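Local coordinates for protein LacI family transcription regulator (Bifidobacterium animalis subsp. lactis, PDB 4O5A) that probably regulates transcription as a LacI-family transcription factor, binding operator DNA through a helix-turn-helix and sensing a small effector in a periplasmic-binding-protein-like domain, at residues 193-198 with 248-253; 180-185 with 211-216. One frame throughout, in Å; residues are numbered along the deposited sequence.

Contact 1. Residues 193-198 with 248-253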
loop_
_atom_site.group_PDB
_atom_site.type_symbol
_atom_site.label_atom_id
_atom_site.label_comp_id
_atom_site.label_asym_id
_atom_site.label_seq_id
_atom_site.Cartn_x
_atom_site.Cartn_y
_atom_site.Cartn_z
ATOM N N ASN A 193 -2.631 -2.661 -32.735
ATOM C CA ASN A 193 -3.636 -3.540 -32.150
ATOM C C ASN A 193 -3.318 -3.643 -30.668
ATOM O O ASN A 193 -2.355 -4.308 -30.286
ATOM C CB ASN A 193 -3.582 -4.928 -32.818
ATOM C CG ASN A 193 -4.656 -5.890 -32.305
ATOM O OD1 ASN A 193 -5.607 -5.498 -31.620
ATOM N ND2 ASN A 193 -4.504 -7.168 -32.651
ATOM N N ILE A 194 -4.097 -2.958 -29.836
ATOM C CA ILE A 194 -3.811 -2.888 -28.409
ATOM C C ILE A 194 -5.041 -3.226 -27.585
ATOM O O ILE A 194 -6.164 -3.258 -28.094
ATOM C CB ILE A 194 -3.266 -1.499 -27.981
ATOM C CG1 ILE A 194 -4.362 -0.429 -28.058
ATOM C CG2 ILE A 194 -2.057 -1.100 -28.835
ATOM C CD1 ILE A 194 -3.967 0.882 -27.429
ATOM N N ALA A 195 -4.825 -3.496 -26.310
ATOM C CA ALA A 195 -5.931 -3.849 -25.440
ATOM C C ALA A 195 -5.759 -3.243 -24.075
ATOM O O ALA A 195 -4.657 -2.867 -23.681
ATOM C CB ALA A 195 -6.075 -5.364 -25.341
ATOM N N ARG A 196 -6.876 -3.131 -23.356
ATOM C CA ARG A 196 -6.869 -2.644 -21.997
ATOM C C ARG A 196 -7.463 -3.698 -21.091
ATOM O O ARG A 196 -8.500 -4.298 -21.393
ATOM C CB ARG A 196 -7.734 -1.375 -21.893
ATOM C CG ARG A 196 -6.994 -0.118 -21.532
ATOM C CD ARG A 196 -7.965 1.036 -21.325
ATOM N NE ARG A 196 -8.383 1.186 -19.929
ATOM C CZ ARG A 196 -9.614 1.513 -19.549
ATOM N NH1 ARG A 196 -10.563 1.699 -20.460
ATOM N NH2 ARG A 196 -9.910 1.645 -18.257
ATOM N N VAL A 197 -6.800 -3.930 -19.973
ATOM C CA VAL A 197 -7.379 -4.722 -18.895
ATOM C C VAL A 197 -7.797 -3.737 -17.817
ATOM O O VAL A 197 -6.960 -3.216 -17.094
ATOM C CB VAL A 197 -6.360 -5.746 -18.384
ATOM C CG1 VAL A 197 -6.900 -6.501 -17.165
ATOM C CG2 VAL A 197 -6.034 -6.739 -19.495
ATOM N N ALA A 198 -9.103 -3.477 -17.736
ATOM C CA ALA A 198 -9.641 -2.412 -16.901
ATOM C C ALA A 198 -10.202 -2.943 -15.589
ATOM O O ALA A 198 -10.299 -4.153 -15.386
ATOM C CB ALA A 198 -10.717 -1.669 -17.661
ATOM N N PRO A 248 -6.571 -11.671 -33.994
ATOM C CA PRO A 248 -5.161 -11.258 -33.906
ATOM C C PRO A 248 -4.751 -10.790 -32.499
ATOM O O PRO A 248 -5.421 -9.942 -31.908
ATOM C CB PRO A 248 -5.085 -10.084 -34.885
ATOM C CG PRO A 248 -6.465 -9.486 -34.847
ATOM C CD PRO A 248 -7.399 -10.661 -34.686
ATOM N N ARG A 249 -3.652 -11.344 -31.990
ATOM C CA ARG A 249 -3.138 -11.053 -30.645
ATOM C C ARG A 249 -2.702 -9.590 -30.523
ATOM O O ARG A 249 -1.942 -9.109 -31.373
ATOM C CB ARG A 249 -1.930 -11.968 -30.402
ATOM C CG ARG A 249 -1.250 -11.864 -29.043
ATOM C CD ARG A 249 -0.210 -12.977 -28.853
ATOM N NE ARG A 249 1.133 -12.624 -29.324
ATOM C CZ ARG A 249 2.113 -13.504 -29.528
ATOM N NH1 ARG A 249 1.906 -14.798 -29.316
ATOM N NH2 ARG A 249 3.303 -13.095 -29.954
ATOM N N PRO A 250 -3.164 -8.878 -29.475
ATOM C CA PRO A 250 -2.674 -7.503 -29.316
ATOM C C PRO A 250 -1.163 -7.480 -29.091
ATOM O O PRO A 250 -0.612 -8.426 -28.509
ATOM C CB PRO A 250 -3.405 -7.002 -28.063
ATOM C CG PRO A 250 -3.767 -8.259 -27.299
ATOM C CD PRO A 250 -4.081 -9.264 -28.381
ATOM N N THR A 251 -0.505 -6.418 -29.550
ATOM C CA THR A 251 0.934 -6.277 -29.343
ATOM C C THR A 251 1.259 -5.419 -28.117
ATOM O O THR A 251 2.422 -5.285 -27.736
ATOM C CB THR A 251 1.651 -5.714 -30.601
ATOM O OG1 THR A 251 1.046 -4.474 -31.006
ATOM C CG2 THR A 251 1.584 -6.705 -31.755
ATOM N N ALA A 252 0.243 -4.803 -27.522
ATOM C CA ALA A 252 0.440 -4.053 -26.294
ATOM C C ALA A 252 -0.819 -4.148 -25.450
ATOM O O ALA A 252 -1.932 -4.173 -25.986
ATOM C CB ALA A 252 0.782 -2.575 -26.609
ATOM N N ILE A 253 -0.630 -4.237 -24.136
ATOM C CA ILE A 253 -1.734 -4.263 -23.183
ATOM C C ILE A 253 -1.486 -3.222 -22.110
ATOM O O ILE A 253 -0.390 -3.137 -21.545
ATOM C CB ILE A 253 -1.909 -5.668 -22.547
ATOM C CG1 ILE A 253 -2.200 -6.684 -23.646
ATOM C CG2 ILE A 253 -3.083 -5.667 -21.552
ATOM C CD1 ILE A 253 -2.125 -8.139 -23.161
HETATM O O HOH W 1 -1.798 -8.229 -33.750
#

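Contact 2. Residues 180-185 with 211-216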
loop_
_atom_site.group_PDB
_atom_site.type_symbol
_atom_site.label_atom_id
_atom_site.label_comp_id
_atom_site.label_asym_id
_atom_site.label_seq_id
_atom_site.Cartn_x
_atom_site.Cartn_y
_atom_site.Cartn_z
ATOM N N GLY A 180 -4.386 9.597 -23.771
ATOM C CA GLY A 180 -3.684 10.058 -24.959
ATOM C C GLY A 180 -2.185 9.871 -24.868
ATOM O O GLY A 180 -1.546 9.435 -25.826
ATOM N N THR A 181 -1.615 10.182 -23.709
ATOM C CA THR A 181 -0.173 10.071 -23.541
ATOM C C THR A 181 0.272 8.612 -23.718
ATOM O O THR A 181 1.278 8.344 -24.382
ATOM C CB THR A 181 0.272 10.602 -22.165
ATOM O OG1 THR A 181 -0.037 12.004 -22.082
ATOM C CG2 THR A 181 1.766 10.416 -21.990
HETATM N N MSE A 182 -0.482 7.682 -23.138
HETATM C CA MSE A 182 -0.149 6.259 -23.230
HETATM C C MSE A 182 -0.331 5.741 -24.650
HETATM O O MSE A 182 0.519 5.023 -25.178
HETATM C CB MSE A 182 -0.998 5.453 -22.260
HETATM C CG MSE A 182 -0.565 5.639 -20.819
HETATM SE SE MSE A 182 -1.618 4.499 -19.661
HETATM C CE MSE A 182 -3.249 5.504 -19.676
ATOM N N ILE A 183 -1.433 6.117 -25.279
ATOM C CA ILE A 183 -1.710 5.615 -26.618
ATOM C C ILE A 183 -0.717 6.188 -27.619
ATOM O O ILE A 183 -0.260 5.480 -28.515
ATOM C CB ILE A 183 -3.162 5.919 -27.041
ATOM C CG1 ILE A 183 -4.126 5.197 -26.099
ATOM C CG2 ILE A 183 -3.414 5.513 -28.485
ATOM C CD1 ILE A 183 -5.536 5.737 -26.172
ATOM N N ARG A 184 -0.366 7.463 -27.483
ATOM C CA ARG A 184 0.607 8.037 -28.413
ATOM C C ARG A 184 1.974 7.355 -28.289
ATOM O O ARG A 184 2.674 7.206 -29.278
ATOM C CB ARG A 184 0.739 9.556 -28.223
ATOM C CG ARG A 184 -0.478 10.347 -28.671
ATOM C CD ARG A 184 -0.161 11.847 -28.726
ATOM N NE ARG A 184 0.121 12.360 -27.384
ATOM C CZ ARG A 184 -0.817 12.742 -26.521
ATOM N NH1 ARG A 184 -2.096 12.691 -26.876
ATOM N NH2 ARG A 184 -0.479 13.179 -25.307
ATOM N N HIS A 185 2.342 6.951 -27.071
ATOM C CA HIS A 185 3.596 6.235 -26.812
ATOM C C HIS A 185 3.570 4.904 -27.575
ATOM O O HIS A 185 4.553 4.529 -28.219
ATOM C CB HIS A 185 3.753 6.008 -25.299
ATOM C CG HIS A 185 4.963 5.212 -24.898
ATOM N ND1 HIS A 185 6.251 5.699 -25.007
ATOM C CD2 HIS A 185 5.070 3.988 -24.330
ATOM C CE1 HIS A 185 7.099 4.792 -24.551
ATOM N NE2 HIS A 185 6.410 3.749 -24.126
ATOM N N ALA A 211 -14.275 6.138 -23.249
ATOM C CA ALA A 211 -14.546 7.094 -24.318
ATOM C C ALA A 211 -13.250 7.641 -24.915
ATOM O O ALA A 211 -13.123 7.771 -26.135
ATOM C CB ALA A 211 -15.439 8.231 -23.824
ATOM N N ALA A 212 -12.292 7.965 -24.052
ATOM C CA ALA A 212 -10.999 8.459 -24.501
ATOM C C ALA A 212 -10.241 7.410 -25.314
ATOM O O ALA A 212 -9.727 7.716 -26.390
ATOM C CB ALA A 212 -10.157 8.940 -23.317
ATOM N N PHE A 213 -10.167 6.186 -24.807
ATOM C CA PHE A 213 -9.492 5.120 -25.541
ATOM C C PHE A 213 -10.148 4.827 -26.887
ATOM O O PHE A 213 -9.464 4.667 -27.895
ATOM C CB PHE A 213 -9.369 3.845 -24.689
ATOM C CG PHE A 213 -8.052 3.740 -23.982
ATOM C CD1 PHE A 213 -7.799 4.497 -22.851
ATOM C CD2 PHE A 213 -7.045 2.927 -24.478
ATOM C CE1 PHE A 213 -6.571 4.427 -22.209
ATOM C CE2 PHE A 213 -5.809 2.861 -23.843
ATOM C CZ PHE A 213 -5.579 3.610 -22.703
ATOM N N SER A 214 -11.470 4.764 -26.910
ATOM C CA SER A 214 -12.173 4.508 -28.156
ATOM C C SER A 214 -11.930 5.615 -29.173
ATOM O O SER A 214 -11.665 5.335 -30.340
ATOM C CB SER A 214 -13.671 4.325 -27.912
ATOM O OG SER A 214 -13.898 3.183 -27.108
ATOM N N GLU A 215 -12.014 6.873 -28.751
ATOM C CA GLU A 215 -11.863 7.967 -29.705
ATOM C C GLU A 215 -10.451 8.041 -30.277
ATOM O O GLU A 215 -10.264 8.169 -31.492
ATOM C CB GLU A 215 -12.217 9.311 -29.074
ATOM C CG GLU A 215 -11.925 10.483 -30.004
ATOM C CD GLU A 215 -12.079 11.830 -29.330
ATOM O OE1 GLU A 215 -11.085 12.321 -28.748
ATOM O OE2 GLU A 215 -13.192 12.397 -29.391
ATOM N N ILE A 216 -9.457 7.984 -29.397
ATOM C CA ILE A 216 -8.074 8.149 -29.818
ATOM C C ILE A 216 -7.618 6.984 -30.686
ATOM O O ILE A 216 -7.036 7.197 -31.748
ATOM C CB ILE A 216 -7.141 8.307 -28.618
ATOM C CG1 ILE A 216 -7.490 9.590 -27.865
ATOM C CG2 ILE A 216 -5.688 8.336 -29.058
ATOM C CD1 ILE A 216 -6.816 9.687 -26.517
#

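Contact 1. Residues 193-198 with 248-253
Ala-195 and Ile-253 lie side by side on adjacent parallel strands, and around this pair the contact is tight. The backbone N of Ala-195 donates to Ala-252 O at 3.0 Å, while Ile-253 CA sits 3.3 Å from Ala-195 O in a CA-H...O contact. Apolar side chains close over the same face of the sheet: Val-197 CG2 meets Ile-253 CG2 at 3.8 Å, and the methyl of Ala-195 rests near CB and CG of the Pro-250 ring. That face is roofed by helix 233-245, through Ala-239 and Leu-243, so small or beta-branched residues suit it. On the other face Ile-194 CG2 touches the Ala-252 methyl.

Toward the start of both segments the chemistry turns polar and wetter. Asn-193 swings CG anti to its own N (chi1 -177°), which carries the amide across to the proline-rich turn. Its ND2 reaches Pro-248 O at 3.0 Å; the oxygen lies close to the amide plane, but the donor stands well above the carbonyl plane, away from the usual lone-pair direction. A water accepts from the same ND2 and lies unusually close to Arg-249 O, a less certain half of the bridge. Asn-193 O takes the N-H of Thr-251 at 2.9 Å, and the Thr-251 hydroxyl has His-191 as its main partner. Pro-248 and Pro-250, having no N-H to offer, fit a turn that has not yet joined the sheet. Backbone pairing therefore secures the strands within the core, whereas an amide ties down the turn whose start, Pro-248 and Arg-249, faces solvent.

Contact 2. Residues 180-185 with 211-216
Ile-183 of helix 175-188 is directed toward helix 206-219 and meets both Phe-213 and Ile-216. Its CB lies 4.0 Å from Ile-216 CG2, and there the chain forks. The CG2 branch continues toward the same partner, reaching Ile-216 CG2 at 3.7 Å. The other branch, CG1, stands anti to the carbonyl carbon (chi1 -63°) and heads for the aromatic ring, where Phe-213 CE2 is 3.7 Å away. At the tip, CD1 settles over one face of Phe-213, 3.7 Å from the ring centroid and 16° off its normal, a CH-pi contact. The same methyl also brushes CB and CG2 of Ile-216, so one isoleucine fills the angle between two residues spaced three apart on the facing helix. A branched chain suits this place because its two arms serve two partners at once.

Ile-216 sends its own CD1 back across to Gly-180, stopping 3.5 Å from CA. With no side chain on Gly-180, the methyl can lie directly against the main chain. The selenomethionine Met-182 takes a different approach: its CE comes to the edge of the Phe-213 ring, near the ring plane, 4.3 Å from CZ. Beyond the pair, Met-182 and Phe-213 both reach Trp-284 of strand 280-284, and Phe-213 also makes a cation-pi contact with Arg-196.

No hydrogen bond joins the segments; two helices inclined at 36° are held by apolar contact, their axes 10.3 Å apart. Such helices, running in roughly the same direction and packed against a largely parallel sheet, are characteristic of the Rossmann-like alpha/beta subdomains of the periplasmic-binding-protein-like fold.

Contacts 1 and 2 belong to the same alpha/beta subdomain, their centres about 13 Å apart. Strand 193-197 of contact 1 lies in sequence between the two helices of contact 2, 175-188 and 206-219, while 248-253 comes later in the chain. Contact 1 joins two strands within the sheet, contact 2 two helices beside it. Both are largely buried, but contact 1 runs out to an exposed turn with a water nearby, whereas none of the touching residues of contact 2 is exposed. Contact 1 combines backbone hydrogen bonds with an amide bond and apolar packing; contact 2 has apolar and CH-pi packing alone. They meet where Arg-196 CD packs 3.8 Å from Phe-213 CZ, linking sheet to helix layer.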